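Local coordinates for MccF (Escherichia coli, PDB 4IIY), which is the microcin C7 self-immunity protein and probably acts as a serine carboxypeptidase of the peptidase S66 family, at residues B[227-232]-B[329-334]; B[266-271]-B[297-302]. The protein carries 1 engineered substitution. One frame throughout, in Å; residues are numbered along the deposited sequence. Where two conformers were deposited one is given.

Both contacts belong to one mixed beta sheet, where strands 330-334 and 297-301 are neighbours. Interaction 2 pairs parallel strands in the buried middle of that sheet, with aliphatic and aromatic side chains along its backbone ladder and the polar D271, K302 and predicted charge-relay residue E270 at the far end. Interaction 1 lies at the border, where 227-232 adds a short antiparallel strand; it is only partly buried and mixes ring packing with a water bridge between polar side chains. The two meet directly: G333 N bonds to L300 O, F334 CB packs on I299 CG2, and K302 NZ reaches G333 O, joining the ends of 297-302 and 329-334.

Interaction 1: B[227-232]-B[329-334]; sequences NNCAFY and PVLDGF
Y232 meets V330 and D332 along the length of its side chain. CB lies 3.6 Å from V330 O, the carbonyl that also accepts the backbone N-H of Y232. With CG beside the backbone N (chi1 -64°), the ring leans back along its own strand: CG and CD2 still lie near V330 O, and CE2 comes within 3.8 Å of D332 CB. That methylene sits at the ring edge, in its plane; the two side chains run alongside, pointing the same way, with ring and carboxylate 31° apart. At the tip a water bridges them, 2.7 Å from Y232 OH and donating to D332 OD2 at 2.6 Å. Y316 of helix 315-323 stacks on the Y232 ring. The backbones form an antiparallel ladder at the border of the mixed sheet of the LD-carboxypeptidase C-terminal domain, strand 230-232 being one of its two outermost within the chain. A230 with D332 and Y232 with V330 are hydrogen-bonded pairs, each joined by two bonds, such as A230 N to D332 O at 2.9 Å. F231 and L331 make the non-hydrogen-bonded pair between them and turn to the other face. There L331 CG lies over one face of the F231 ring, displaced toward its rim and 3.8 Å from F231 CE1, while L331 CD1 flanks CE1 and CZ. Replacing F231 by an alanine removes that ring and would probably leave L331 CG and CD1 without their cover from the border strand. Where the ladder ends, G333 passes so close to C229 that a side chain would crowd C229 CA, and its backbone angles also call for glycine. N227 OD1 closes an Asx turn by accepting C229 N at 3.2 Å and takes a second bond from K302 NZ, itself salt-bridged to D335.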
ATOM      1  N   ASN B 227      11.249 -26.816   8.913  1.00 11.13           N
ATOM      2  CA  ASN B 227       9.963 -26.133   8.923  1.00 10.62           C
ATOM      3  C   ASN B 227       9.552 -25.712  10.320  1.00 12.23           C
ATOM      4  O   ASN B 227       9.303 -26.550  11.182  1.00 20.05           O
ATOM      5  CB  ASN B 227       8.882 -26.979   8.269  1.00 12.52           C
ATOM      6  CG  ASN B 227       7.775 -26.130   7.702  1.00  9.01           C
ATOM      7  OD1 ASN B 227       7.365 -25.140   8.313  1.00  9.75           O
ATOM      8  ND2 ASN B 227       7.328 -26.472   6.505  1.00  9.75           N
ATOM      9  N   ASN B 228       9.478 -24.403  10.526  1.00 13.71           N
ATOM     10  CA  ASN B 228       9.181 -23.833  11.833  1.00 15.24           C
ATOM     11  C   ASN B 228       7.771 -23.254  11.932  1.00 14.47           C
ATOM     12  O   ASN B 228       7.506 -22.380  12.761  1.00 16.39           O
ATOM     13  CB  ASN B 228      10.223 -22.775  12.203  1.00 18.09           C
ATOM     14  CG  ASN B 228      10.267 -21.627  11.215  1.00 19.72           C
ATOM     15  OD1 ASN B 228       9.758 -21.729  10.097  1.00 19.31           O
ATOM     16  ND2 ASN B 228      10.884 -20.521  11.623  1.00 25.47           N
ATOM     17  N   CYS B 229       6.868 -23.726  11.085  1.00 12.70           N
ATOM     18  CA  CYS B 229       5.452 -23.371  11.149  0.51 12.62           C
ATOM     19  C   CYS B 229       4.931 -23.604  12.573  1.00 12.90           C
ATOM     20  O   CYS B 229       5.295 -24.613  13.199  1.00 16.65           O
ATOM     21  CB  CYS B 229       4.694 -24.249  10.146  0.51 13.23           C
ATOM     22  SG  CYS B 229       2.965 -23.854   9.838  0.51 14.30           S
ATOM     23  N   ALA B 230       4.075 -22.722  13.075  1.00 11.57           N
ATOM     24  CA  ALA B 230       3.539 -22.845  14.429  1.00 11.25           C
ATOM     25  C   ALA B 230       2.032 -22.675  14.408  1.00 10.93           C
ATOM     26  O   ALA B 230       1.502 -21.852  13.653  1.00 12.79           O
ATOM     27  CB  ALA B 230       4.174 -21.811  15.355  1.00 14.40           C
ATOM     28  N   PHE B 231       1.344 -23.452  15.234  1.00  9.89           N
ATOM     29  CA  PHE B 231      -0.105 -23.380  15.355  1.00 11.32           C
ATOM     30  C   PHE B 231      -0.448 -22.773  16.712  1.00 10.95           C
ATOM     31  O   PHE B 231      -0.288 -23.423  17.754  1.00 15.63           O
ATOM     32  CB  PHE B 231      -0.731 -24.778  15.239  1.00 10.66           C
ATOM     33  CG  PHE B 231      -0.693 -25.371  13.848  1.00  9.76           C
ATOM     34  CD1 PHE B 231      -1.852 -25.467  13.098  1.00 11.33           C
ATOM     35  CD2 PHE B 231       0.490 -25.850  13.303  1.00 11.05           C
ATOM     36  CE1 PHE B 231      -1.845 -26.020  11.833  1.00 10.69           C
ATOM     37  CE2 PHE B 231       0.506 -26.400  12.027  1.00 12.78           C
ATOM     38  CZ  PHE B 231      -0.666 -26.490  11.294  1.00 11.06           C
ATOM     39  N   TYR B 232      -0.916 -21.532  16.705  1.00 10.77           N
ATOM     40  CA  TYR B 232      -1.281 -20.838  17.935  1.00 12.15           C
ATOM     41  C   TYR B 232      -2.782 -20.911  18.165  1.00 13.35           C
ATOM     42  O   TYR B 232      -3.558 -20.198  17.534  1.00 14.95           O
ATOM     43  CB  TYR B 232      -0.830 -19.377  17.874  1.00 11.62           C
ATOM     44  CG  TYR B 232       0.661 -19.200  17.795  1.00 12.32           C
ATOM     45  CD1 TYR B 232       1.454 -19.359  18.924  1.00 15.47           C
ATOM     46  CD2 TYR B 232       1.283 -18.845  16.600  1.00 12.59           C
ATOM     47  CE1 TYR B 232       2.819 -19.192  18.865  1.00 17.20           C
ATOM     48  CE2 TYR B 232       2.649 -18.669  16.532  1.00 12.84           C
ATOM     49  CZ  TYR B 232       3.412 -18.843  17.670  1.00 14.97           C
ATOM     50  OH  TYR B 232       4.773 -18.676  17.621  1.00 17.83           O
ATOM     51  N   PRO B 329      -7.139 -17.636  16.702  1.00  9.74           N
ATOM     52  CA  PRO B 329      -6.063 -18.608  16.481  1.00 10.99           C
ATOM     53  C   PRO B 329      -5.343 -18.350  15.155  1.00  9.00           C
ATOM     54  O   PRO B 329      -5.963 -17.927  14.167  1.00  9.62           O
ATOM     55  CB  PRO B 329      -6.788 -19.955  16.483  1.00 14.41           C
ATOM     56  CG  PRO B 329      -8.204 -19.635  16.160  1.00 15.62           C
ATOM     57  CD  PRO B 329      -8.479 -18.244  16.661  1.00 10.75           C
ATOM     58  N   VAL B 330      -4.041 -18.609  15.141  1.00  9.02           N
ATOM     59  CA  VAL B 330      -3.204 -18.268  13.999  1.00  8.82           C
ATOM     60  C   VAL B 330      -2.315 -19.440  13.597  1.00  9.47           C
ATOM     61  O   VAL B 330      -1.620 -20.016  14.444  1.00  9.50           O
ATOM     62  CB  VAL B 330      -2.296 -17.060  14.316  1.00 10.06           C
ATOM     63  CG1 VAL B 330      -1.359 -16.792  13.151  1.00  9.85           C
ATOM     64  CG2 VAL B 330      -3.125 -15.826  14.628  1.00 11.08           C
ATOM     65  N   LEU B 331      -2.337 -19.787  12.312  1.00  8.39           N
ATOM     66  CA  LEU B 331      -1.368 -20.707  11.737  1.00  7.95           C
ATOM     67  C   LEU B 331      -0.259 -19.815  11.200  1.00  7.71           C
ATOM     68  O   LEU B 331      -0.457 -19.108  10.203  1.00  9.14           O
ATOM     69  CB  LEU B 331      -2.006 -21.538  10.628  1.00 10.00           C
ATOM     70  CG  LEU B 331      -1.198 -22.694  10.033  1.00 13.85           C
ATOM     71  CD1 LEU B 331      -1.993 -23.422   8.962  1.00 13.71           C
ATOM     72  CD2 LEU B 331       0.118 -22.224   9.465  1.00 18.84           C
ATOM     73  N   ASP B 332       0.878 -19.803  11.891  1.00  7.09           N
ATOM     74  CA  ASP B 332       1.984 -18.936  11.511  1.00  8.62           C
ATOM     75  C   ASP B 332       3.034 -19.700  10.725  1.00  8.05           C
ATOM     76  O   ASP B 332       3.751 -20.525  11.285  1.00 10.68           O
ATOM     77  CB  ASP B 332       2.625 -18.330  12.756  1.00  9.95           C
ATOM     78  CG  ASP B 332       3.729 -17.343  12.423  1.00 12.16           C
ATOM     79  OD1 ASP B 332       3.801 -16.896  11.263  1.00 13.87           O
ATOM     80  OD2 ASP B 332       4.518 -17.008  13.329  1.00 16.27           O
ATOM     81  N   GLY B 333       3.140 -19.424   9.429  1.00  8.70           N
ATOM     82  CA  GLY B 333       4.182 -20.013   8.611  1.00  8.68           C
ATOM     83  C   GLY B 333       3.719 -21.062   7.618  1.00  8.59           C
ATOM     84  O   GLY B 333       4.452 -21.998   7.312  1.00  8.86           O
ATOM     85  N   PHE B 334       2.511 -20.918   7.088  1.00  8.51           N
ATOM     86  CA  PHE B 334       2.047 -21.803   6.023  1.00  8.74           C
ATOM     87  C   PHE B 334       2.910 -21.607   4.770  1.00  6.92           C
ATOM     88  O   PHE B 334       3.277 -20.475   4.427  1.00  7.91           O
ATOM     89  CB  PHE B 334       0.558 -21.535   5.737  1.00  7.98           C
ATOM     90  CG  PHE B 334      -0.103 -22.527   4.804  1.00  8.20           C
ATOM     91  CD1 PHE B 334      -0.041 -23.894   5.031  1.00  8.69           C
ATOM     92  CD2 PHE B 334      -0.848 -22.073   3.729  1.00  8.31           C
ATOM     93  CE1 PHE B 334      -0.678 -24.784   4.176  1.00  9.47           C
ATOM     94  CE2 PHE B 334      -1.496 -22.954   2.881  1.00  9.81           C
ATOM     95  CZ  PHE B 334      -1.407 -24.317   3.104  1.00 10.20           C
TER
HETATM   96  O   HOH W   1       5.842 -18.233  15.168  1.00 21.05           O

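Interaction 2: B[266-271]-B[297-302]; sequences ILFIED and AIILGK. With EDO (1,2-ethanediol), chain L.
A parallel strand pair leading to the predicted charge-relay residue E270 brings L267, F268 and I269 against I298, I299 and L300. Four backbone bonds zip it together: I299 N to L267 O is the shortest at 2.7 Å and nearly straight (172°), and G301 N gives I269 O the last. On one face I299 serves two neighbours. Its CD1 lies 3.7 Å from I266 CG2, and its CG2 meets the edge of the F268 ring, in plane, 3.8 Å from F268 CD1. On the other face I269 CG1 is tucked between its backbone N and carbonyl carbon (chi1 44°), which carries CD1 alongside L300, 3.7 Å from L300 CD2; F283 and L286 of helix 276-288 pack over I269. That helix lies in the beta-alpha-beta crossover joining these adjacent strands in the middle of the C-terminal sheet. Beyond the apolar ladder, E270 CB comes 3.9 Å from G301 CA, and a CB on G301 would clash with it. The E270 carboxylate turns to other partners: OE1 is hydrogen-bonded to H338 ND1, the second predicted relay residue, while OE2 bonds to Y164 OH and N245 ND2. O1 of a 1,2-ethanediol, probably from the crystallisation liquor, links the two segments where they part, accepting D271 N at 3.0 Å and donating to G301 O at 2.8 Å.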
ATOM      1  N   ILE B 266     -11.790 -17.581   7.248  1.00  7.45           N
ATOM      2  CA  ILE B 266     -10.380 -17.709   7.604  1.00  8.07           C
ATOM      3  C   ILE B 266      -9.582 -16.750   6.722  1.00  8.00           C
ATOM      4  O   ILE B 266      -9.655 -16.834   5.502  1.00  9.15           O
ATOM      5  CB  ILE B 266      -9.877 -19.159   7.418  1.00  8.33           C
ATOM      6  CG1 ILE B 266     -10.576 -20.087   8.413  1.00 10.44           C
ATOM      7  CG2 ILE B 266      -8.359 -19.236   7.572  1.00  9.40           C
ATOM      8  CD1 ILE B 266     -10.250 -21.559   8.225  1.00 11.65           C
ATOM      9  N   LEU B 267      -8.842 -15.834   7.332  1.00  8.25           N
ATOM     10  CA  LEU B 267      -8.049 -14.886   6.560  1.00  7.61           C
ATOM     11  C   LEU B 267      -6.710 -15.500   6.218  1.00  7.43           C
ATOM     12  O   LEU B 267      -5.992 -15.929   7.116  1.00  8.91           O
ATOM     13  CB  LEU B 267      -7.808 -13.607   7.365  1.00  8.63           C
ATOM     14  CG  LEU B 267      -6.955 -12.549   6.658  1.00  8.28           C
ATOM     15  CD1 LEU B 267      -7.732 -11.934   5.514  1.00 10.93           C
ATOM     16  CD2 LEU B 267      -6.513 -11.487   7.647  1.00 11.78           C
ATOM     17  N   PHE B 268      -6.366 -15.531   4.931  1.00  7.29           N
ATOM     18  CA  PHE B 268      -5.045 -15.957   4.476  1.00  7.07           C
ATOM     19  C   PHE B 268      -4.302 -14.727   3.958  1.00  6.73           C
ATOM     20  O   PHE B 268      -4.784 -14.046   3.042  1.00  7.19           O
ATOM     21  CB  PHE B 268      -5.179 -17.007   3.365  1.00  8.14           C
ATOM     22  CG  PHE B 268      -3.917 -17.207   2.575  1.00  6.49           C
ATOM     23  CD1 PHE B 268      -2.793 -17.754   3.171  1.00  7.64           C
ATOM     24  CD2 PHE B 268      -3.848 -16.835   1.243  1.00  8.98           C
ATOM     25  CE1 PHE B 268      -1.611 -17.922   2.440  1.00  7.96           C
ATOM     26  CE2 PHE B 268      -2.676 -17.006   0.510  1.00 10.24           C
ATOM     27  CZ  PHE B 268      -1.560 -17.549   1.112  1.00  9.07           C
ATOM     28  N   ILE B 269      -3.143 -14.449   4.548  1.00  6.79           N
ATOM     29  CA  ILE B 269      -2.330 -13.310   4.132  1.00  7.40           C
ATOM     30  C   ILE B 269      -0.850 -13.680   4.125  1.00  7.14           C
ATOM     31  O   ILE B 269      -0.359 -14.421   4.997  1.00  7.63           O
ATOM     32  CB  ILE B 269      -2.548 -12.066   5.022  1.00  6.92           C
ATOM     33  CG1 ILE B 269      -2.568 -12.473   6.493  1.00  8.58           C
ATOM     34  CG2 ILE B 269      -3.833 -11.353   4.630  1.00  8.85           C
ATOM     35  CD1 ILE B 269      -2.525 -11.293   7.460  1.00  9.65           C
ATOM     36  N   GLU B 270      -0.138 -13.189   3.117  1.00  7.02           N
ATOM     37  CA  GLU B 270       1.314 -13.326   3.077  1.00  7.44           C
ATOM     38  C   GLU B 270       1.903 -12.062   2.484  1.00  6.61           C
ATOM     39  O   GLU B 270       1.250 -11.367   1.697  1.00  7.04           O
ATOM     40  CB  GLU B 270       1.740 -14.570   2.285  1.00  7.75           C
ATOM     41  CG  GLU B 270       1.417 -14.549   0.791  1.00  8.09           C
ATOM     42  CD  GLU B 270       2.536 -13.975  -0.085  1.00  6.78           C
ATOM     43  OE1 GLU B 270       3.730 -14.025   0.311  1.00  8.67           O
ATOM     44  OE2 GLU B 270       2.220 -13.471  -1.197  1.00  8.46           O
ATOM     45  N   ASP B 271       3.134 -11.753   2.873  1.00  6.92           N
ATOM     46  CA  ASP B 271       3.871 -10.648   2.269  1.00  6.45           C
ATOM     47  C   ASP B 271       5.323 -11.066   2.038  1.00  6.58           C
ATOM     48  O   ASP B 271       5.767 -12.095   2.538  1.00  7.42           O
ATOM     49  CB  ASP B 271       3.798  -9.362   3.114  1.00  7.81           C
ATOM     50  CG  ASP B 271       2.499  -8.592   2.919  1.00  8.24           C
ATOM     51  OD1 ASP B 271       2.235  -8.186   1.768  1.00  8.52           O
ATOM     52  OD2 ASP B 271       1.759  -8.379   3.908  1.00 10.00           O
ATOM     53  N   ALA B 297     -10.046 -17.400  12.156  1.00  9.93           N
ATOM     54  CA  ALA B 297      -8.645 -17.798  12.227  1.00  8.76           C
ATOM     55  C   ALA B 297      -7.880 -16.992  11.186  1.00  8.14           C
ATOM     56  O   ALA B 297      -8.471 -16.437  10.254  1.00  8.60           O
ATOM     57  CB  ALA B 297      -8.483 -19.305  11.974  1.00  9.20           C
ATOM     58  N   ILE B 298      -6.563 -16.938  11.359  1.00  8.33           N
ATOM     59  CA  ILE B 298      -5.674 -16.286  10.408  1.00  8.47           C
ATOM     60  C   ILE B 298      -4.564 -17.254  10.025  1.00  7.44           C
ATOM     61  O   ILE B 298      -3.994 -17.923  10.891  1.00  8.82           O
ATOM     62  CB  ILE B 298      -5.045 -15.016  11.023  1.00  8.34           C
ATOM     63  CG1 ILE B 298      -6.138 -13.998  11.367  1.00  9.10           C
ATOM     64  CG2 ILE B 298      -4.004 -14.407  10.077  1.00 10.78           C
ATOM     65  CD1 ILE B 298      -5.695 -12.970  12.373  1.00 11.56           C
ATOM     66  N   ILE B 299      -4.278 -17.327   8.726  1.00  7.86           N
ATOM     67  CA  ILE B 299      -3.113 -18.034   8.208  1.00  7.41           C
ATOM     68  C   ILE B 299      -2.098 -17.004   7.725  1.00  7.42           C
ATOM     69  O   ILE B 299      -2.409 -16.188   6.845  1.00  8.16           O
ATOM     70  CB  ILE B 299      -3.482 -18.932   7.019  1.00  7.80           C
ATOM     71  CG1 ILE B 299      -4.568 -19.948   7.400  1.00  8.70           C
ATOM     72  CG2 ILE B 299      -2.237 -19.640   6.465  1.00  8.49           C
ATOM     73  CD1 ILE B 299      -5.212 -20.612   6.194  1.00  9.65           C
ATOM     74  N   LEU B 300      -0.905 -17.015   8.314  1.00  7.90           N
ATOM     75  CA  LEU B 300       0.192 -16.187   7.827  1.00  6.67           C
ATOM     76  C   LEU B 300       1.105 -17.062   6.981  1.00  7.72           C
ATOM     77  O   LEU B 300       1.678 -18.045   7.484  1.00  8.80           O
ATOM     78  CB  LEU B 300       1.011 -15.608   8.983  1.00  8.59           C
ATOM     79  CG  LEU B 300       0.281 -14.759  10.024  1.00  8.29           C
ATOM     80  CD1 LEU B 300       1.255 -14.337  11.113  1.00 10.27           C
ATOM     81  CD2 LEU B 300      -0.377 -13.534   9.389  1.00  9.34           C
ATOM     82  N   GLY B 301       1.247 -16.740   5.699  1.00  7.41           N
ATOM     83  CA  GLY B 301       2.254 -17.411   4.894  1.00  7.72           C
ATOM     84  C   GLY B 301       3.647 -17.019   5.371  1.00  8.01           C
ATOM     85  O   GLY B 301       3.848 -15.916   5.896  1.00  8.25           O
ATOM     86  N   LYS B 302       4.629 -17.901   5.201  1.00  7.28           N
ATOM     87  CA  LYS B 302       5.997 -17.521   5.553  1.00  8.16           C
ATOM     88  C   LYS B 302       6.381 -16.256   4.787  1.00  7.50           C
ATOM     89  O   LYS B 302       6.162 -16.162   3.580  1.00  8.52           O
ATOM     90  CB  LYS B 302       6.997 -18.631   5.220  1.00  8.96           C
ATOM     91  CG  LYS B 302       6.881 -19.889   6.074  1.00  7.98           C
ATOM     92  CD  LYS B 302       8.100 -20.787   5.846  1.00  8.95           C
ATOM     93  CE  LYS B 302       8.163 -21.940   6.830  1.00  8.84           C
ATOM     94  NZ  LYS B 302       7.020 -22.876   6.662  1.00  8.50           N
TER
HETATM   95  C1  EDO L 402       2.804 -12.772   6.389  1.00 10.07           C
HETATM   96  O1  EDO L 402       3.802 -13.171   5.433  1.00  7.65           O
HETATM   97  C2  EDO L 402       3.421 -12.093   7.602  1.00 13.35           C
HETATM   98  O2  EDO L 402       3.973 -10.824   7.218  1.00 11.76           O
HETATM   99  O   HOH W   2       6.563 -14.603   1.425  1.00  7.93           O